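Local structure of protein p13 MTCP-1 (Homo sapiens, 1A1X) at residues 33-38 with 42-47; 88-93 with 97-102. The protein binds the PH domain of the kinases AKT1 and AKT2 and enhances their phosphorylation and activation, and is a proto-oncogene product implicated in T-cell malignancies. One frame throughout, in Å; residues are numbered along the deposited sequence.

Contact 1. Residues 33-38 with 42-47; sequences VVEEET and RARVQQ
R44 grips E35 side-on: its NE lies 2.8 Å from E35 OE2 and its NH2 3.0 Å from the same oxygen. That oxygen is almost exactly in the guanidinium plane, yet both nitrogens come to it from one face of the carboxylate, whose plane is turned 46° from the guanidinium. The bend of R44 at chi3 (57°) swings the guanidinium back across the strand pair to E35, while CG2 of V33 lies over one guanidinium face. Replacing R44 with a methionine would probably leave E35 OE2 without both donors and its negative charge without this mate. E37, just past the strand, makes a looser salt bridge, OE2 to R42 NH1 at 3.3 Å, with the flat groups 52° apart. Each has a further partner: E37 OE1 accepts from the backbone N of R95 of the second subunit, and R42 NE bonds to Q89 OE1 of its own chain, while R42 NH2 forms a salt bridge with E5 of the second subunit. Beneath these charges runs the hairpin of strands 29-36 and 41-46, part of the closed antiparallel barrel of the TCL1 family. V33-R44 and E35-R42 are hydrogen-bonded pairs flanking the non-hydrogen-bonded pair V34-A43, which puts E35, R42, R44 and V33 on one face and V34 and A43 on the other. R44 N to V33 O is 2.9 Å. The bond from R42 N to E35 O is longer, 3.2 Å, and more bent than its partner from E35 N to R42 O.

Contact 2. Residues 88-93 with 97-102; sequences IQHHLM and VQELLL
L101 presses its CB over the centre of the H90 ring, 3.6 Å from the centroid and only 9° off the normal, a CH-pi contact; L92 CG covers the opposite ring face toward its rim. L101 and H90 sit on the two strands of the antiparallel hairpin 85-94 and 97-104 in the TCL1-family barrel, and a classic beta bulge interrupts it where Q89 and H90 together face L101. The evidence is in the backbone: L101 O accepts from Q89 N at 2.7 Å, L101 N gives to H90 O, and the register shifts by one between I88-L102 and H90-L101. Beyond the bulge the pairing is regular, with L92 and E99 exchanging two backbone bonds.

On the face of H90, L92, E99 and L101, the pair meets the second subunit: the H90 rings of the two copies lie with parallel planes, and L101 also packs on L92 of that subunit. The E99 carboxylate is nearly coplanar with the H90 ring, while its OE1 is held by Q46 NE2 of the neighbouring strand.

The other face carries I88, H91, M93, Q98, L100 and L102. There I88 CG1 runs alongside L102 CD2 at 3.7 Å, and M93 SD, its chain bent at chi2 and chi3, folds back to 3.6 Å from Q98 N. L100 CD2 sits over one face of the H91 ring. With CG anti to the backbone N (chi1 179°), H91 stands beside L100 and brings its ring edge to Q98. The amide is turned 28° from the ring, and H91 NE2 donates to Q98 OE1 at 2.6 Å, that oxygen lying in the ring plane.

How the contacts relate
Contact 1 closes before contact 2 opens along the chain, and each joins the two strands of one hairpin, 29-36 with 41-46 and then 85-94 with 97-104. Their centres lie about 10 Å apart because strands 41-46 and 97-104 are neighbours in the barrel, making the four strands one continuous antiparallel run. R42 reaches over strand 97-104 to the strand beyond, its NE 2.5 Å from Q89 OE1, a probable hydrogen bond, while its CB packs on the L102 backbone O at the seam. Both contacts reach the second subunit; R42 NH2 bonds to M93 O of that copy, so residues from the two hairpins meet across the dimer interface of this crystal assembly.

Contact 1. Residues 33-38 with 42-47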
loop_
_atom_site.group_PDB
_atom_site.type_symbol
_atom_site.label_atom_id
_atom_site.label_comp_id
_atom_site.label_asym_id
_atom_site.label_seq_id
_atom_site.Cartn_x
_atom_site.Cartn_y
_atom_site.Cartn_z
ATOM N N VAL A 33 9.389 9.433 3.736
ATOM C CA VAL A 33 10.134 8.583 4.643
ATOM C C VAL A 33 10.642 7.363 3.881
ATOM O O VAL A 33 10.010 6.901 2.932
ATOM C CB VAL A 33 9.294 8.114 5.873
ATOM C CG1 VAL A 33 8.853 9.302 6.704
ATOM C CG2 VAL A 33 8.100 7.276 5.442
ATOM N N VAL A 34 11.806 6.869 4.288
ATOM C CA VAL A 34 12.394 5.702 3.656
ATOM C C VAL A 34 11.980 4.432 4.387
ATOM O O VAL A 34 11.968 4.390 5.610
ATOM C CB VAL A 34 13.956 5.782 3.632
ATOM C CG1 VAL A 34 14.547 4.493 3.035
ATOM C CG2 VAL A 34 14.422 6.990 2.825
ATOM N N GLU A 35 11.575 3.428 3.620
ATOM C CA GLU A 35 11.211 2.119 4.160
ATOM C C GLU A 35 11.993 1.121 3.316
ATOM O O GLU A 35 11.546 0.662 2.268
ATOM C CB GLU A 35 9.715 1.902 4.066
ATOM C CG GLU A 35 8.973 3.008 4.768
ATOM C CD GLU A 35 7.506 2.727 4.938
ATOM O OE1 GLU A 35 6.906 2.150 4.003
ATOM O OE2 GLU A 35 6.959 3.092 6.008
ATOM N N GLU A 36 13.208 0.849 3.762
ATOM C CA GLU A 36 14.119 -0.028 3.056
ATOM C C GLU A 36 13.939 -1.527 3.278
ATOM O O GLU A 36 13.897 -2.004 4.413
ATOM C CB GLU A 36 15.537 0.381 3.408
ATOM C CG GLU A 36 16.596 -0.244 2.549
ATOM C CD GLU A 36 17.979 0.203 2.946
ATOM O OE1 GLU A 36 18.122 1.322 3.492
ATOM O OE2 GLU A 36 18.927 -0.574 2.718
ATOM N N GLU A 37 13.798 -2.258 2.176
ATOM C CA GLU A 37 13.665 -3.711 2.221
ATOM C C GLU A 37 15.074 -4.280 2.049
ATOM O O GLU A 37 16.048 -3.522 1.966
ATOM C CB GLU A 37 12.754 -4.198 1.089
ATOM C CG GLU A 37 11.348 -3.596 1.104
ATOM C CD GLU A 37 10.572 -3.924 2.364
ATOM O OE1 GLU A 37 10.668 -5.075 2.834
ATOM O OE2 GLU A 37 9.862 -3.030 2.880
ATOM N N THR A 38 15.195 -5.604 1.991
ATOM C CA THR A 38 16.509 -6.231 1.825
ATOM C C THR A 38 17.085 -6.012 0.419
ATOM O O THR A 38 18.247 -5.625 0.249
ATOM C CB THR A 38 16.450 -7.760 2.094
ATOM O OG1 THR A 38 16.075 -7.997 3.453
ATOM C CG2 THR A 38 17.806 -8.400 1.843
ATOM N N ARG A 42 11.961 1.646 -0.792
ATOM C CA ARG A 42 10.652 2.250 -1.007
ATOM C C ARG A 42 10.606 3.581 -0.262
ATOM O O ARG A 42 11.312 3.776 0.726
ATOM C CB ARG A 42 9.522 1.357 -0.467
ATOM C CG ARG A 42 9.199 0.120 -1.310
ATOM C CD ARG A 42 7.755 -0.352 -1.062
ATOM N NE ARG A 42 7.494 -1.682 -1.618
ATOM C CZ ARG A 42 7.520 -2.816 -0.921
ATOM N NH1 ARG A 42 7.790 -2.806 0.377
ATOM N NH2 ARG A 42 7.293 -3.972 -1.527
ATOM N N ALA A 43 9.811 4.509 -0.773
ATOM C CA ALA A 43 9.633 5.801 -0.130
ATOM C C ALA A 43 8.132 5.971 0.031
ATOM O O ALA A 43 7.382 5.736 -0.901
ATOM C CB ALA A 43 10.199 6.918 -0.990
ATOM N N ARG A 44 7.692 6.281 1.241
ATOM C CA ARG A 44 6.278 6.496 1.502
ATOM C C ARG A 44 6.166 8.009 1.632
ATOM O O ARG A 44 6.835 8.619 2.458
ATOM C CB ARG A 44 5.856 5.783 2.786
ATOM C CG ARG A 44 4.357 5.776 3.025
ATOM C CD ARG A 44 3.957 4.561 3.846
ATOM N NE ARG A 44 4.670 4.511 5.112
ATOM C CZ ARG A 44 4.295 5.149 6.215
ATOM N NH1 ARG A 44 3.200 5.899 6.222
ATOM N NH2 ARG A 44 5.013 5.022 7.320
ATOM N N VAL A 45 5.381 8.615 0.753
ATOM C CA VAL A 45 5.251 10.067 0.729
ATOM C C VAL A 45 3.813 10.482 0.999
ATOM O O VAL A 45 2.891 10.058 0.297
ATOM C CB VAL A 45 5.714 10.640 -0.652
ATOM C CG1 VAL A 45 6.066 12.098 -0.523
ATOM C CG2 VAL A 45 6.907 9.843 -1.209
ATOM N N GLN A 46 3.637 11.313 2.023
ATOM C CA GLN A 46 2.320 11.793 2.415
ATOM C C GLN A 46 2.191 13.310 2.346
ATOM O O GLN A 46 3.092 14.049 2.761
ATOM C CB GLN A 46 1.980 11.316 3.832
ATOM C CG GLN A 46 1.818 9.814 3.955
ATOM C CD GLN A 46 1.386 9.401 5.340
ATOM O OE1 GLN A 46 1.363 10.215 6.253
ATOM N NE2 GLN A 46 1.037 8.126 5.506
ATOM N N GLN A 47 1.044 13.762 1.845
ATOM C CA GLN A 47 0.758 15.183 1.713
ATOM C C GLN A 47 0.271 15.715 3.055
ATOM O O GLN A 47 -0.904 15.601 3.405
ATOM C CB GLN A 47 -0.288 15.419 0.614
ATOM C CG GLN A 47 -0.211 16.791 -0.049
ATOM C CD GLN A 47 -0.796 17.888 0.809
ATOM O OE1 GLN A 47 -2.009 18.098 0.802
ATOM N NE2 GLN A 47 0.052 18.589 1.559
#

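Contact 2. Residues 88-93 with 97-102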
loop_
_atom_site.group_PDB
_atom_site.type_symbol
_atom_site.label_atom_id
_atom_site.label_comp_id
_atom_site.label_asym_id
_atom_site.label_seq_id
_atom_site.Cartn_x
_atom_site.Cartn_y
_atom_site.Cartn_z
ATOM N N ILE A 88 5.056 3.711 -8.897
ATOM C CA ILE A 88 4.026 4.093 -7.935
ATOM C C ILE A 88 3.304 2.780 -7.628
ATOM O O ILE A 88 2.614 2.239 -8.489
ATOM C CB ILE A 88 3.011 5.106 -8.518
ATOM C CG1 ILE A 88 3.686 6.451 -8.805
ATOM C CG2 ILE A 88 1.856 5.323 -7.539
ATOM C CD1 ILE A 88 2.796 7.428 -9.583
ATOM N N GLN A 89 3.537 2.222 -6.444
ATOM C CA GLN A 89 2.895 0.961 -6.063
ATOM C C GLN A 89 1.470 1.183 -5.582
ATOM O O GLN A 89 0.607 0.315 -5.736
ATOM C CB GLN A 89 3.736 0.209 -5.047
ATOM C CG GLN A 89 5.118 -0.081 -5.582
ATOM C CD GLN A 89 5.795 -1.180 -4.817
ATOM O OE1 GLN A 89 6.304 -0.964 -3.728
ATOM N NE2 GLN A 89 5.794 -2.377 -5.382
ATOM N N HIS A 90 1.242 2.330 -4.951
ATOM C CA HIS A 90 -0.107 2.710 -4.551
ATOM C C HIS A 90 -0.235 4.207 -4.283
ATOM O O HIS A 90 0.743 4.885 -3.955
ATOM C CB HIS A 90 -0.706 1.807 -3.449
ATOM C CG HIS A 90 -0.298 2.152 -2.051
ATOM N ND1 HIS A 90 -0.231 3.447 -1.583
ATOM C CD2 HIS A 90 -0.007 1.358 -0.996
ATOM C CE1 HIS A 90 0.085 3.435 -0.302
ATOM N NE2 HIS A 90 0.228 2.180 0.078
ATOM N N HIS A 91 -1.428 4.720 -4.551
ATOM C CA HIS A 91 -1.759 6.123 -4.366
ATOM C C HIS A 91 -3.154 6.117 -3.771
ATOM O O HIS A 91 -4.146 5.931 -4.472
ATOM C CB HIS A 91 -1.761 6.843 -5.718
ATOM C CG HIS A 91 -2.115 8.298 -5.638
ATOM N ND1 HIS A 91 -2.558 9.013 -6.730
ATOM C CD2 HIS A 91 -2.062 9.177 -4.610
ATOM C CE1 HIS A 91 -2.760 10.270 -6.377
ATOM N NE2 HIS A 91 -2.466 10.396 -5.097
ATOM N N LEU A 92 -3.219 6.310 -2.463
ATOM C CA LEU A 92 -4.488 6.285 -1.772
ATOM C C LEU A 92 -4.589 7.252 -0.614
ATOM O O LEU A 92 -3.638 7.964 -0.284
ATOM C CB LEU A 92 -4.810 4.853 -1.308
ATOM C CG LEU A 92 -3.662 3.879 -1.025
ATOM C CD1 LEU A 92 -3.074 4.144 0.320
ATOM C CD2 LEU A 92 -4.152 2.458 -1.098
ATOM N N MET A 93 -5.796 7.328 -0.070
ATOM C CA MET A 93 -6.116 8.172 1.062
ATOM C C MET A 93 -6.043 7.253 2.275
ATOM O O MET A 93 -6.736 6.228 2.323
ATOM C CB MET A 93 -7.540 8.698 0.904
ATOM C CG MET A 93 -7.832 9.977 1.666
ATOM S SD MET A 93 -6.888 11.369 1.003
ATOM C CE MET A 93 -7.053 11.105 -0.733
ATOM N N VAL A 97 -5.230 11.290 4.809
ATOM C CA VAL A 97 -4.040 11.869 4.185
ATOM C C VAL A 97 -3.696 11.151 2.888
ATOM O O VAL A 97 -3.687 9.918 2.835
ATOM C CB VAL A 97 -2.828 11.778 5.138
ATOM C CG1 VAL A 97 -1.570 12.311 4.476
ATOM C CG2 VAL A 97 -3.111 12.552 6.402
ATOM N N GLN A 98 -3.410 11.927 1.846
ATOM C CA GLN A 98 -3.039 11.372 0.546
ATOM C C GLN A 98 -1.642 10.750 0.671
ATOM O O GLN A 98 -0.712 11.374 1.203
ATOM C CB GLN A 98 -3.045 12.463 -0.523
ATOM C CG GLN A 98 -2.953 11.937 -1.937
ATOM C CD GLN A 98 -3.077 13.036 -2.974
ATOM O OE1 GLN A 98 -2.722 12.849 -4.139
ATOM N NE2 GLN A 98 -3.585 14.192 -2.554
ATOM N N GLU A 99 -1.499 9.527 0.168
ATOM C CA GLU A 99 -0.233 8.821 0.271
ATOM C C GLU A 99 0.256 8.148 -1.008
ATOM O O GLU A 99 -0.507 7.486 -1.707
ATOM C CB GLU A 99 -0.326 7.776 1.390
ATOM C CG GLU A 99 0.876 6.854 1.463
ATOM C CD GLU A 99 0.736 5.797 2.528
ATOM O OE1 GLU A 99 0.841 6.128 3.723
ATOM O OE2 GLU A 99 0.541 4.626 2.174
ATOM N N LEU A 100 1.541 8.329 -1.303
ATOM C CA LEU A 100 2.166 7.699 -2.461
ATOM C C LEU A 100 3.142 6.690 -1.911
ATOM O O LEU A 100 3.799 6.959 -0.906
ATOM C CB LEU A 100 2.956 8.709 -3.293
ATOM C CG LEU A 100 2.234 9.681 -4.224
ATOM C CD1 LEU A 100 3.229 10.709 -4.737
ATOM C CD2 LEU A 100 1.597 8.925 -5.373
ATOM N N LEU A 101 3.159 5.498 -2.502
ATOM C CA LEU A 101 4.112 4.471 -2.106
ATOM C C LEU A 101 4.954 4.220 -3.352
ATOM O O LEU A 101 4.473 3.649 -4.341
ATOM C CB LEU A 101 3.433 3.177 -1.637
ATOM C CG LEU A 101 4.481 2.166 -1.141
ATOM C CD1 LEU A 101 5.174 2.711 0.098
ATOM C CD2 LEU A 101 3.846 0.804 -0.866
ATOM N N LEU A 102 6.198 4.698 -3.302
ATOM C CA LEU A 102 7.152 4.598 -4.409
ATOM C C LEU A 102 8.213 3.528 -4.210
ATOM O O LEU A 102 8.747 3.366 -3.118
ATOM C CB LEU A 102 7.860 5.942 -4.603
ATOM C CG LEU A 102 6.983 7.173 -4.805
ATOM C CD1 LEU A 102 7.848 8.428 -4.947
ATOM C CD2 LEU A 102 6.119 6.964 -6.032
#